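Local coordinates for cofilin (Streptomyces griseoflavus, PDB 5IVU), which probably binds actin, as other members of the ADF/cofilin family do, at residues D11-T16 / I40-S45; Y28-L33 / R64-D69; E60-W65 / M96-A101; L84-W89 / R111-I116. All blocks are in the same frame, centred on the assembly; numbering follows the deposited sequence.

Contact 1. Residues D11-T16 / I40-S45; sequences DACVET and IAVEKS
Helix 11-21 lies over the central sheet of the ADF-homology fold, and its first turns pack on strand 39-46 through Cys13, Thr16 and Val42. The axes of 11-16 and 40-45 come within 7.1 Å and make an angle of 54°. Cys13 and Val42 are the closest pair by backbone. Cys13 SG stands anti to its carbonyl carbon (chi1 -68°). From there it lies on the strand backbone, 3.6 Å from Ile40 O, and also meets Ala41 CA. Ile40 CG2 touches the same sulfur at the longer distance of 4.2 Å. Val42 points its CB toward the helix. Its CG2 branch does the touching and fits between Ala12 O, Cys13 CA and Thr16 OG1; the gap from Val42 CG2 to Ala12 O is 3.8 Å. Thr16 turns its two branches to different tasks. OG1 bonds back to Ala12 O one turn earlier, at 2.6 Å, with a C=O...donor angle of 154°. The same carbonyl also accepts Thr16 N, so two donors grip one oxygen. CG2, the other branch, meets Ser45 OG at 3.3 Å. The hydroxyl thus bonds within its own helix while also packing on Val42, and the methyl meets the serine. Between these points Glu43 and Lys44 form a classic beta bulge opposite Ile30. Cys13 and Thr16 also reach strand 28-33, touching Phe31 and Ile29. The helix layer packed on the sheet here is part of the alpha/beta sandwich of the ADF/cofilin fold.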
loop_
_atom_site.group_PDB
_atom_site.type_symbol
_atom_site.label_atom_id
_atom_site.label_comp_id
_atom_site.label_asym_id
_atom_site.label_seq_id
_atom_site.Cartn_x
_atom_site.Cartn_y
_atom_site.Cartn_z
ATOM N N ASP A 11 -8.339 5.696 -12.935
ATOM C CA ASP A 11 -9.401 4.669 -12.865
ATOM C C ASP A 11 -8.843 3.280 -12.564
ATOM O O ASP A 11 -9.491 2.483 -11.875
ATOM C CB ASP A 11 -10.202 4.598 -14.184
ATOM C CG ASP A 11 -11.056 5.833 -14.439
ATOM O OD1 ASP A 11 -11.533 6.476 -13.475
ATOM O OD2 ASP A 11 -11.265 6.151 -15.629
ATOM N N ALA A 12 -7.641 3.008 -13.076
ATOM C CA ALA A 12 -6.926 1.742 -12.840
ATOM C C ALA A 12 -6.622 1.420 -11.363
ATOM O O ALA A 12 -6.437 0.253 -11.020
ATOM C CB ALA A 12 -5.638 1.721 -13.643
ATOM N N CYS A 13 -6.568 2.441 -10.504
ATOM C CA CYS A 13 -6.344 2.232 -9.074
ATOM C C CYS A 13 -7.465 1.412 -8.428
ATOM O O CYS A 13 -7.194 0.347 -7.847
ATOM C CB CYS A 13 -6.172 3.568 -8.330
ATOM S SG CYS A 13 -4.651 4.448 -8.748
ATOM N N VAL A 14 -8.705 1.902 -8.534
ATOM C CA VAL A 14 -9.857 1.189 -7.963
ATOM C C VAL A 14 -10.083 -0.151 -8.678
ATOM O O VAL A 14 -10.405 -1.139 -8.025
ATOM C CB VAL A 14 -11.152 2.053 -7.951
ATOM C CG1 VAL A 14 -12.388 1.213 -7.628
ATOM C CG2 VAL A 14 -11.038 3.179 -6.932
ATOM N N GLU A 15 -9.912 -0.177 -9.998
ATOM C CA GLU A 15 -10.099 -1.400 -10.792
ATOM C C GLU A 15 -9.191 -2.526 -10.336
ATOM O O GLU A 15 -9.663 -3.635 -10.105
ATOM C CB GLU A 15 -9.854 -1.146 -12.286
ATOM C CG GLU A 15 -10.973 -0.392 -12.996
ATOM C CD GLU A 15 -10.632 -0.022 -14.437
ATOM O OE1 GLU A 15 -9.662 -0.574 -15.008
ATOM O OE2 GLU A 15 -11.339 0.832 -15.004
ATOM N N THR A 16 -7.897 -2.231 -10.212
ATOM C CA THR A 16 -6.907 -3.232 -9.789
ATOM C C THR A 16 -7.143 -3.668 -8.344
ATOM O O THR A 16 -6.924 -4.828 -7.997
ATOM C CB THR A 16 -5.463 -2.713 -9.931
ATOM O OG1 THR A 16 -5.302 -2.089 -11.203
ATOM C CG2 THR A 16 -4.457 -3.849 -9.829
ATOM N N ILE A 40 -2.298 9.960 -9.274
ATOM C CA ILE A 40 -1.990 8.749 -8.520
ATOM C C ILE A 40 -2.247 7.553 -9.444
ATOM O O ILE A 40 -3.302 7.467 -10.073
ATOM C CB ILE A 40 -2.853 8.620 -7.249
ATOM C CG1 ILE A 40 -2.661 9.837 -6.327
ATOM C CG2 ILE A 40 -2.509 7.332 -6.495
ATOM C CD1 ILE A 40 -3.757 10.015 -5.294
ATOM N N ALA A 41 -1.284 6.640 -9.515
ATOM C CA ALA A 41 -1.309 5.530 -10.461
ATOM C C ALA A 41 -0.789 4.266 -9.807
ATOM O O ALA A 41 -0.154 4.329 -8.747
ATOM C CB ALA A 41 -0.457 5.865 -11.686
ATOM N N VAL A 42 -1.052 3.129 -10.459
ATOM C CA VAL A 42 -0.538 1.829 -10.042
ATOM C C VAL A 42 0.882 1.719 -10.546
ATOM O O VAL A 42 1.093 1.729 -11.744
ATOM C CB VAL A 42 -1.369 0.659 -10.630
ATOM C CG1 VAL A 42 -0.750 -0.698 -10.277
ATOM C CG2 VAL A 42 -2.816 0.734 -10.147
ATOM N N GLU A 43 1.852 1.642 -9.635
ATOM C CA GLU A 43 3.233 1.342 -10.016
ATOM C C GLU A 43 3.353 -0.129 -10.366
ATOM O O GLU A 43 3.986 -0.483 -11.361
ATOM C CB GLU A 43 4.227 1.685 -8.901
ATOM C CG GLU A 43 5.690 1.644 -9.371
ATOM C CD GLU A 43 6.709 1.782 -8.257
ATOM O OE1 GLU A 43 6.388 1.505 -7.090
ATOM O OE2 GLU A 43 7.853 2.165 -8.545
ATOM N N LYS A 44 2.780 -0.987 -9.528
ATOM C CA LYS A 44 2.715 -2.406 -9.849
ATOM C C LYS A 44 1.749 -3.244 -9.022
ATOM O O LYS A 44 1.253 -2.829 -7.982
ATOM C CB LYS A 44 4.092 -3.065 -9.811
ATOM C CG LYS A 44 4.994 -2.811 -8.616
ATOM C CD LYS A 44 6.279 -3.701 -8.663
ATOM C CE LYS A 44 6.067 -5.211 -8.941
ATOM N NZ LYS A 44 7.292 -6.064 -8.823
ATOM N N SER A 45 1.495 -4.436 -9.551
ATOM C CA SER A 45 0.738 -5.489 -8.894
ATOM C C SER A 45 1.625 -6.721 -8.766
ATOM O O SER A 45 2.610 -6.877 -9.489
ATOM C CB SER A 45 -0.486 -5.850 -9.727
ATOM O OG SER A 45 -1.236 -4.696 -10.039
#

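Contact 2. Residues Y28-L33 / R64-D69; sequences YIIFHL and RWAVYD
Arg64 meets strand 28-33 at His32, Phe31 and Ile30. Its chain bends at chi2 and chi3, which brings CD to 3.4 Å from Phe31 O and lays NE beside His32 CB. The guanidinium then forms a salt bridge to Glu43. Trp65 pairs with Phe31 in an antiparallel hydrogen-bonded pair. Phe31 N donates to Trp65 O at 2.8 Å, and Trp65 N returns the bond to Phe31 O. Both donors stand well above the carbonyl planes, the second by 40°. The indole presents its edge to the strand: CH2 meets Leu33 CD1 at 3.4 Å, and CE3 meets Phe31 CB. Ala66 sits across from Ile30, its CB against Ile30 CD1 at 3.9 Å. Val67 forms the next hydrogen-bonded pair, with Ile29. Here both bonds lie in the carbonyl planes, and Ile29 N to Val67 O measures 2.9 Å. Val67 CG2 touches the edge of the Phe31 ring at CE1, and Ile29 CG2 lies over one face, toward its rim. The rings of Tyr68 and Tyr28 have planes 14° apart but are slid so far that they barely overlap. Tyr68 CD2 instead meets Tyr28 CB at 3.5 Å. The Tyr28 hydroxyl bonds to Asp57. Backbone bonds thus fix the register of a buried sheet centre; Phe31, Trp65 and Val67 make one face apolar, tyrosines join Ile30 and Ala66 on the other, and a carboxylate meets the arginine's charge.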
loop_
_atom_site.group_PDB
_atom_site.type_symbol
_atom_site.label_atom_id
_atom_site.label_comp_id
_atom_site.label_asym_id
_atom_site.label_seq_id
_atom_site.Cartn_x
_atom_site.Cartn_y
_atom_site.Cartn_z
ATOM N N TYR A 28 -0.785 -8.186 -3.574
ATOM C CA TYR A 28 -0.607 -6.757 -3.247
ATOM C C TYR A 28 -0.512 -5.826 -4.445
ATOM O O TYR A 28 -0.277 -6.263 -5.567
ATOM C CB TYR A 28 0.619 -6.558 -2.345
ATOM C CG TYR A 28 1.977 -6.813 -2.975
ATOM C CD1 TYR A 28 2.638 -5.818 -3.691
ATOM C CD2 TYR A 28 2.623 -8.040 -2.804
ATOM C CE1 TYR A 28 3.887 -6.044 -4.242
ATOM C CE2 TYR A 28 3.877 -8.271 -3.342
ATOM C CZ TYR A 28 4.494 -7.279 -4.067
ATOM O OH TYR A 28 5.720 -7.522 -4.596
ATOM N N ILE A 29 -0.691 -4.534 -4.175
ATOM C CA ILE A 29 -0.607 -3.466 -5.180
ATOM C C ILE A 29 0.244 -2.317 -4.612
ATOM O O ILE A 29 0.069 -1.925 -3.454
ATOM C CB ILE A 29 -2.003 -2.894 -5.537
ATOM C CG1 ILE A 29 -2.953 -3.999 -6.000
ATOM C CG2 ILE A 29 -1.888 -1.818 -6.615
ATOM C CD1 ILE A 29 -4.389 -3.543 -6.170
ATOM N N ILE A 30 1.143 -1.776 -5.439
ATOM C CA ILE A 30 1.939 -0.596 -5.093
ATOM C C ILE A 30 1.434 0.603 -5.899
ATOM O O ILE A 30 1.436 0.563 -7.120
ATOM C CB ILE A 30 3.442 -0.808 -5.390
ATOM C CG1 ILE A 30 3.971 -2.114 -4.763
ATOM C CG2 ILE A 30 4.256 0.389 -4.897
ATOM C CD1 ILE A 30 4.069 -2.108 -3.245
ATOM N N PHE A 31 0.991 1.651 -5.208
ATOM C CA PHE A 31 0.581 2.917 -5.839
ATOM C C PHE A 31 1.651 3.987 -5.640
ATOM O O PHE A 31 2.421 3.931 -4.675
ATOM C CB PHE A 31 -0.732 3.423 -5.243
ATOM C CG PHE A 31 -1.824 2.401 -5.224
ATOM C CD1 PHE A 31 -1.986 1.550 -4.137
ATOM C CD2 PHE A 31 -2.701 2.288 -6.298
ATOM C CE1 PHE A 31 -2.996 0.601 -4.122
ATOM C CE2 PHE A 31 -3.717 1.343 -6.287
ATOM C CZ PHE A 31 -3.866 0.499 -5.199
ATOM N N HIS A 32 1.657 4.972 -6.539
ATOM C CA HIS A 32 2.642 6.066 -6.518
ATOM C C HIS A 32 2.123 7.323 -7.246
ATOM O O HIS A 32 1.126 7.250 -7.962
ATOM C CB HIS A 32 3.994 5.566 -7.076
ATOM C CG HIS A 32 4.081 5.517 -8.575
ATOM N ND1 HIS A 32 3.043 5.097 -9.384
ATOM C CD2 HIS A 32 5.115 5.788 -9.408
ATOM C CE1 HIS A 32 3.424 5.144 -10.647
ATOM N NE2 HIS A 32 4.678 5.561 -10.689
ATOM N N LEU A 33 2.775 8.467 -7.025
ATOM C CA LEU A 33 2.537 9.690 -7.841
ATOM C C LEU A 33 3.347 9.593 -9.113
ATOM O O LEU A 33 4.480 9.110 -9.070
ATOM C CB LEU A 33 2.992 10.986 -7.156
ATOM C CG LEU A 33 2.098 11.944 -6.396
ATOM C CD1 LEU A 33 0.879 11.232 -5.902
ATOM C CD2 LEU A 33 2.852 12.618 -5.257
ATOM N N ARG A 64 5.637 5.547 -0.995
ATOM C CA ARG A 64 4.635 4.822 -1.772
ATOM C C ARG A 64 3.389 4.680 -0.911
ATOM O O ARG A 64 3.438 4.888 0.305
ATOM C CB ARG A 64 5.127 3.414 -2.188
ATOM C CG ARG A 64 6.271 3.383 -3.187
ATOM C CD ARG A 64 5.861 3.837 -4.582
ATOM N NE ARG A 64 6.779 4.836 -5.150
ATOM C CZ ARG A 64 7.891 4.590 -5.848
ATOM N NH1 ARG A 64 8.303 3.356 -6.112
ATOM N NH2 ARG A 64 8.618 5.600 -6.290
ATOM N N TRP A 65 2.279 4.341 -1.559
ATOM C CA TRP A 65 1.162 3.681 -0.884
ATOM C C TRP A 65 1.088 2.246 -1.379
ATOM O O TRP A 65 1.583 1.926 -2.457
ATOM C CB TRP A 65 -0.174 4.368 -1.156
ATOM C CG TRP A 65 -0.190 5.839 -0.922
ATOM C CD1 TRP A 65 -0.279 6.479 0.273
ATOM C CD2 TRP A 65 -0.151 6.855 -1.920
ATOM N NE1 TRP A 65 -0.278 7.831 0.084
ATOM C CE2 TRP A 65 -0.205 8.090 -1.257
ATOM C CE3 TRP A 65 -0.079 6.839 -3.318
ATOM C CZ2 TRP A 65 -0.186 9.312 -1.937
ATOM C CZ3 TRP A 65 -0.054 8.057 -4.001
ATOM C CH2 TRP A 65 -0.107 9.274 -3.301
ATOM N N ALA A 66 0.470 1.383 -0.586
ATOM C CA ALA A 66 0.244 0.014 -1.019
ATOM C C ALA A 66 -0.992 -0.543 -0.377
ATOM O O ALA A 66 -1.436 -0.043 0.654
ATOM C CB ALA A 66 1.429 -0.860 -0.680
ATOM N N VAL A 67 -1.540 -1.578 -1.005
ATOM C CA VAL A 67 -2.545 -2.426 -0.381
ATOM C C VAL A 67 -1.996 -3.851 -0.367
ATOM O O VAL A 67 -1.419 -4.301 -1.355
ATOM C CB VAL A 67 -3.897 -2.347 -1.109
ATOM C CG1 VAL A 67 -4.856 -3.404 -0.585
ATOM C CG2 VAL A 67 -4.491 -0.960 -0.919
ATOM N N TYR A 68 -2.158 -4.531 0.770
ATOM C CA TYR A 68 -1.686 -5.895 0.946
ATOM C C TYR A 68 -2.822 -6.744 1.496
ATOM O O TYR A 68 -3.480 -6.352 2.456
ATOM C CB TYR A 68 -0.479 -5.946 1.909
ATOM C CG TYR A 68 0.266 -7.256 1.804
ATOM C CD1 TYR A 68 -0.130 -8.369 2.550
ATOM C CD2 TYR A 68 1.339 -7.398 0.926
ATOM C CE1 TYR A 68 0.534 -9.584 2.436
ATOM C CE2 TYR A 68 2.009 -8.604 0.808
ATOM C CZ TYR A 68 1.601 -9.699 1.558
ATOM O OH TYR A 68 2.252 -10.907 1.457
ATOM N N ASP A 69 -3.045 -7.900 0.881
ATOM C CA ASP A 69 -4.076 -8.825 1.328
ATOM C C ASP A 69 -3.450 -9.723 2.382
ATOM O O ASP A 69 -2.937 -10.793 2.086
ATOM C CB ASP A 69 -4.653 -9.625 0.153
ATOM C CG ASP A 69 -5.852 -10.476 0.549
ATOM O OD1 ASP A 69 -6.545 -10.153 1.553
ATOM O OD2 ASP A 69 -6.097 -11.493 -0.137
#

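Contact 3. Residues E60-W65 / M96-A101; sequences EDECRW and MKQKMA
Gln98 reaches from helix 96-112 to Glu62 and Cys63 and uses both ends of its amide. CG lies opposite the backbone N (chi1 -160°) and the chain stays extended, which carries the amide out to the 60-65 segment. Gln98 NE2 donates to Glu62 OE1 at 3.1 Å. The carboxylate and amide planes are only 14° apart, and the bond uses the anti lone pair of Glu62 OE1. OE1 of Gln98 accepts from Cys63 N at 3.0 Å. This bond is straight at the hydrogen, 167°, but the donor stands well above the amide plane. Two bonds thus hold the amide and fix which way round it lies. Glu62 OE1 has a second partner, since Arg64 NH2 forms a salt bridge to it at 2.9 Å. Cys63 SG also packs against Lys99 CG at 3.7 Å. The lysine chain then leads away, and its NZ donates to Asp92 O. The contact lies at the surface, where the loop runs into strand 64-72. Cys63 also touches Ala94 and Tyr102, and the strand continues between strands 28-33 and 81-89, with helix 96-112 packed over Trp65.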
loop_
_atom_site.group_PDB
_atom_site.type_symbol
_atom_site.label_atom_id
_atom_site.label_comp_id
_atom_site.label_asym_id
_atom_site.label_seq_id
_atom_site.Cartn_x
_atom_site.Cartn_y
_atom_site.Cartn_z
ATOM N N GLU A 60 13.588 2.090 -0.494
ATOM C CA GLU A 60 14.138 2.537 0.783
ATOM C C GLU A 60 14.218 4.058 0.958
ATOM O O GLU A 60 14.242 4.533 2.094
ATOM C CB GLU A 60 15.510 1.891 1.049
ATOM C CG GLU A 60 16.653 2.352 0.156
ATOM C CD GLU A 60 17.860 1.423 0.239
ATOM O OE1 GLU A 60 18.645 1.549 1.207
ATOM O OE2 GLU A 60 18.021 0.575 -0.673
ATOM N N ASP A 61 14.244 4.806 -0.146
ATOM C CA ASP A 61 14.381 6.268 -0.106
ATOM C C ASP A 61 13.277 7.011 -0.894
ATOM O O ASP A 61 13.489 8.136 -1.358
ATOM C CB ASP A 61 15.785 6.654 -0.611
ATOM C CG ASP A 61 16.046 6.216 -2.060
ATOM O OD1 ASP A 61 15.185 5.535 -2.667
ATOM O OD2 ASP A 61 17.124 6.566 -2.591
ATOM N N GLU A 62 12.111 6.374 -1.045
ATOM C CA GLU A 62 10.954 6.986 -1.699
ATOM C C GLU A 62 9.662 6.593 -1.004
ATOM O O GLU A 62 9.578 5.521 -0.413
ATOM C CB GLU A 62 10.853 6.566 -3.160
ATOM C CG GLU A 62 11.936 7.126 -4.063
ATOM C CD GLU A 62 11.540 7.073 -5.530
ATOM O OE1 GLU A 62 10.572 7.768 -5.917
ATOM O OE2 GLU A 62 12.185 6.336 -6.297
ATOM N N CYS A 63 8.669 7.478 -1.071
ATOM C CA CYS A 63 7.338 7.192 -0.550
ATOM C C CYS A 63 6.509 6.388 -1.543
ATOM O O CYS A 63 6.657 6.528 -2.762
ATOM C CB CYS A 63 6.580 8.481 -0.239
ATOM S SG CYS A 63 7.479 9.653 0.784
ATOM N N ARG A 64 5.637 5.547 -0.995
ATOM C CA ARG A 64 4.635 4.822 -1.772
ATOM C C ARG A 64 3.389 4.680 -0.911
ATOM O O ARG A 64 3.438 4.888 0.305
ATOM C CB ARG A 64 5.127 3.414 -2.188
ATOM C CG ARG A 64 6.271 3.383 -3.187
ATOM C CD ARG A 64 5.861 3.837 -4.582
ATOM N NE ARG A 64 6.779 4.836 -5.150
ATOM C CZ ARG A 64 7.891 4.590 -5.848
ATOM N NH1 ARG A 64 8.303 3.356 -6.112
ATOM N NH2 ARG A 64 8.618 5.600 -6.290
ATOM N N TRP A 65 2.279 4.341 -1.559
ATOM C CA TRP A 65 1.162 3.681 -0.884
ATOM C C TRP A 65 1.088 2.246 -1.379
ATOM O O TRP A 65 1.583 1.926 -2.457
ATOM C CB TRP A 65 -0.174 4.368 -1.156
ATOM C CG TRP A 65 -0.190 5.839 -0.922
ATOM C CD1 TRP A 65 -0.279 6.479 0.273
ATOM C CD2 TRP A 65 -0.151 6.855 -1.920
ATOM N NE1 TRP A 65 -0.278 7.831 0.084
ATOM C CE2 TRP A 65 -0.205 8.090 -1.257
ATOM C CE3 TRP A 65 -0.079 6.839 -3.318
ATOM C CZ2 TRP A 65 -0.186 9.312 -1.937
ATOM C CZ3 TRP A 65 -0.054 8.057 -4.001
ATOM C CH2 TRP A 65 -0.107 9.274 -3.301
ATOM N N MET A 96 11.680 15.490 1.579
ATOM C CA MET A 96 10.525 16.101 2.247
ATOM C C MET A 96 9.450 16.600 1.270
ATOM O O MET A 96 8.261 16.463 1.544
ATOM C CB MET A 96 10.994 17.253 3.130
ATOM C CG MET A 96 9.916 17.906 3.961
ATOM S SD MET A 96 10.416 19.548 4.450
ATOM C CE MET A 96 10.870 20.305 2.897
ATOM N N LYS A 97 9.879 17.169 0.143
ATOM C CA LYS A 97 8.973 17.561 -0.947
ATOM C C LYS A 97 8.082 16.396 -1.394
ATOM O O LYS A 97 6.898 16.591 -1.677
ATOM C CB LYS A 97 9.789 18.086 -2.138
ATOM C CG LYS A 97 8.979 18.546 -3.350
ATOM C CD LYS A 97 9.898 19.071 -4.452
ATOM C CE LYS A 97 9.208 19.105 -5.812
ATOM N NZ LYS A 97 10.124 19.557 -6.901
ATOM N N GLN A 98 8.661 15.195 -1.457
ATOM C CA GLN A 98 7.910 13.998 -1.816
ATOM C C GLN A 98 6.979 13.584 -0.687
ATOM O O GLN A 98 5.819 13.247 -0.946
ATOM C CB GLN A 98 8.835 12.845 -2.186
ATOM C CG GLN A 98 8.133 11.769 -3.003
ATOM C CD GLN A 98 8.994 10.543 -3.238
ATOM O OE1 GLN A 98 9.614 10.017 -2.314
ATOM N NE2 GLN A 98 8.996 10.052 -4.471
ATOM N N LYS A 99 7.472 13.610 0.552
ATOM C CA LYS A 99 6.642 13.264 1.711
ATOM C C LYS A 99 5.419 14.183 1.839
ATOM O O LYS A 99 4.333 13.724 2.214
ATOM C CB LYS A 99 7.442 13.324 3.019
ATOM C CG LYS A 99 8.564 12.309 3.162
ATOM C CD LYS A 99 9.105 12.340 4.588
ATOM C CE LYS A 99 10.615 12.176 4.664
ATOM N NZ LYS A 99 11.057 12.048 6.081
ATOM N N MET A 100 5.613 15.471 1.565
ATOM C CA MET A 100 4.525 16.441 1.631
ATOM C C MET A 100 3.477 16.177 0.550
ATOM O O MET A 100 2.279 16.315 0.813
ATOM C CB MET A 100 5.030 17.891 1.481
ATOM C CG MET A 100 5.782 18.523 2.638
ATOM S SD MET A 100 5.162 18.077 4.260
ATOM C CE MET A 100 6.111 16.590 4.616
ATOM N N ALA A 101 3.926 15.790 -0.646
ATOM C CA ALA A 101 3.009 15.504 -1.760
ATOM C C ALA A 101 2.162 14.249 -1.510
ATOM O O ALA A 101 0.951 14.253 -1.747
ATOM C CB ALA A 101 3.774 15.373 -3.063
#

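Contact 4. Residues L84-W89 / R111-I116; sequences LTFVSW and RALTGI
Phe86 and Leu113 meet nearly at right angles, with one methyl of the leucine set at the edge of the ring. Leu113 CD1 lies near the ring plane, 3.7 Å from both CD1 and CE1 of Phe86, so it abuts the CD1-CE1 side of the ring edge. The ring reaches this place because CG is anti to the backbone N (chi1 -169°). Ile116 fills the hollow between Leu84 and Phe86, whose CB atoms both point toward the loop. Its CG2 branch is wedged between Leu84 O, at 3.6 Å, and Phe86 CB, at 3.8 Å. Its other branch ends at CD1, which lies 4.2 Å from Leu84 CB. Leu84 in turn rests a methyl against the turn of the loop, where its CD1 touches Gly115 O at 3.5 Å. Gly115 has a positive phi of 83°, and the chain turns there between Thr114 and Ile116. All these touches are van der Waals fits. Tyr17 of helix 11-21 lies against Leu84, Leu113 and Ile116, and Val67 of the neighbouring strand touches both Phe86 and Leu113. The loop leads from helix 96-112 into strand 118-122, which pairs in parallel with strand 81-89. The arrangement belongs to a beta-alpha-beta crossover, with the returning loop packed on the first strand.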
loop_
_atom_site.group_PDB
_atom_site.type_symbol
_atom_site.label_atom_id
_atom_site.label_comp_id
_atom_site.label_asym_id
_atom_site.label_seq_id
_atom_site.Cartn_x
_atom_site.Cartn_y
_atom_site.Cartn_z
ATOM N N LEU A 84 -7.514 -6.630 4.397
ATOM C CA LEU A 84 -6.985 -5.707 3.409
ATOM C C LEU A 84 -6.317 -4.563 4.180
ATOM O O LEU A 84 -6.965 -3.872 4.969
ATOM C CB LEU A 84 -8.100 -5.189 2.488
ATOM C CG LEU A 84 -8.814 -6.283 1.670
ATOM C CD1 LEU A 84 -10.219 -5.869 1.266
ATOM C CD2 LEU A 84 -7.999 -6.674 0.449
ATOM N N THR A 85 -5.024 -4.387 3.934
ATOM C CA THR A 85 -4.173 -3.497 4.694
ATOM C C THR A 85 -3.633 -2.374 3.812
ATOM O O THR A 85 -2.951 -2.639 2.833
ATOM C CB THR A 85 -2.979 -4.284 5.276
ATOM O OG1 THR A 85 -3.457 -5.420 6.008
ATOM C CG2 THR A 85 -2.127 -3.397 6.174
ATOM N N PHE A 86 -3.967 -1.130 4.157
ATOM C CA PHE A 86 -3.409 0.056 3.504
ATOM C C PHE A 86 -2.137 0.476 4.221
ATOM O O PHE A 86 -2.095 0.501 5.446
ATOM C CB PHE A 86 -4.416 1.201 3.531
ATOM C CG PHE A 86 -4.035 2.365 2.666
ATOM C CD1 PHE A 86 -4.341 2.372 1.313
ATOM C CD2 PHE A 86 -3.379 3.458 3.207
ATOM C CE1 PHE A 86 -4.003 3.452 0.512
ATOM C CE2 PHE A 86 -3.035 4.541 2.415
ATOM C CZ PHE A 86 -3.346 4.538 1.063
ATOM N N VAL A 87 -1.106 0.786 3.448
ATOM C CA VAL A 87 0.214 1.099 3.962
ATOM C C VAL A 87 0.616 2.446 3.382
ATOM O O VAL A 87 0.691 2.581 2.165
ATOM C CB VAL A 87 1.255 0.040 3.511
ATOM C CG1 VAL A 87 2.674 0.430 3.928
ATOM C CG2 VAL A 87 0.899 -1.330 4.073
ATOM N N SER A 88 0.863 3.431 4.239
ATOM C CA SER A 88 1.530 4.653 3.821
ATOM C C SER A 88 3.018 4.473 4.110
ATOM O O SER A 88 3.415 4.363 5.267
ATOM C CB SER A 88 0.987 5.860 4.568
ATOM O OG SER A 88 -0.387 6.017 4.304
ATOM N N TRP A 89 3.822 4.399 3.051
ATOM C CA TRP A 89 5.259 4.226 3.176
ATOM C C TRP A 89 5.896 5.603 3.054
ATOM O O TRP A 89 5.759 6.274 2.034
ATOM C CB TRP A 89 5.766 3.256 2.110
ATOM C CG TRP A 89 7.238 3.014 2.107
ATOM C CD1 TRP A 89 8.094 3.228 1.071
ATOM C CD2 TRP A 89 8.028 2.509 3.185
ATOM N NE1 TRP A 89 9.373 2.897 1.434
ATOM C CE2 TRP A 89 9.362 2.448 2.728
ATOM C CE3 TRP A 89 7.738 2.100 4.497
ATOM C CZ2 TRP A 89 10.405 1.988 3.528
ATOM C CZ3 TRP A 89 8.778 1.646 5.298
ATOM C CH2 TRP A 89 10.097 1.589 4.806
ATOM N N ARG A 111 -9.714 7.101 0.425
ATOM C CA ARG A 111 -11.185 7.203 0.374
ATOM C C ARG A 111 -11.803 6.344 -0.751
ATOM O O ARG A 111 -12.896 5.798 -0.590
ATOM C CB ARG A 111 -11.616 8.668 0.218
ATOM C CG ARG A 111 -13.030 8.967 0.694
ATOM C CD ARG A 111 -13.404 10.421 0.431
ATOM N NE ARG A 111 -13.662 10.653 -0.992
ATOM C CZ ARG A 111 -14.863 10.713 -1.584
ATOM N NH1 ARG A 111 -16.003 10.582 -0.901
ATOM N NH2 ARG A 111 -14.922 10.919 -2.900
ATOM N N ALA A 112 -11.092 6.225 -1.872
ATOM C CA ALA A 112 -11.557 5.454 -3.024
ATOM C C ALA A 112 -11.513 3.933 -2.837
ATOM O O ALA A 112 -12.224 3.217 -3.539
ATOM C CB ALA A 112 -10.758 5.839 -4.254
ATOM N N LEU A 113 -10.695 3.440 -1.907
ATOM C CA LEU A 113 -10.583 2.001 -1.651
ATOM C C LEU A 113 -11.558 1.553 -0.540
ATOM O O LEU A 113 -11.382 1.882 0.637
ATOM C CB LEU A 113 -9.142 1.632 -1.284
ATOM C CG LEU A 113 -8.039 2.131 -2.228
ATOM C CD1 LEU A 113 -6.677 1.993 -1.567
ATOM C CD2 LEU A 113 -8.035 1.416 -3.569
ATOM N N THR A 114 -12.569 0.785 -0.925
ATOM C CA THR A 114 -13.632 0.365 -0.007
ATOM C C THR A 114 -13.224 -0.922 0.700
ATOM O O THR A 114 -12.671 -1.829 0.078
ATOM C CB THR A 114 -14.965 0.123 -0.764
ATOM O OG1 THR A 114 -14.758 -0.786 -1.848
ATOM C CG2 THR A 114 -15.530 1.434 -1.321
ATOM N N GLY A 115 -13.511 -1.003 1.993
ATOM C CA GLY A 115 -13.317 -2.235 2.763
ATOM C C GLY A 115 -11.915 -2.499 3.276
ATOM O O GLY A 115 -11.575 -3.647 3.575
ATOM N N ILE A 116 -11.104 -1.448 3.398
ATOM C CA ILE A 116 -9.787 -1.562 4.039
ATOM C C ILE A 116 -10.016 -1.841 5.527
ATOM O O ILE A 116 -10.781 -1.135 6.177
ATOM C CB ILE A 116 -8.950 -0.276 3.872
ATOM C CG1 ILE A 116 -8.572 -0.033 2.397
ATOM C CG2 ILE A 116 -7.707 -0.311 4.754
ATOM C CD1 ILE A 116 -7.650 -1.054 1.764
#

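Contact 2 is the core of the set, about 3 Å from the centre of the chain to its own centre. It joins two central strands by backbone bonds. Contacts 1 and 4 are partly buried and lay a helix or a returning loop on the same sheet, largely by apolar fits. Contact 3 lies at the surface and depends on side-chain polar bonds. Contacts 2 and 3 share Arg64 and Trp65, and Leu33 CD2 meets Ala101 CB between them at 3.6 Å. Contacts 3 and 4 both use helix 96-112. Arg64 also ties contact 2 to contact 1 through Glu43. Strand 81-89 of contact 4 lies beside strand 64-72.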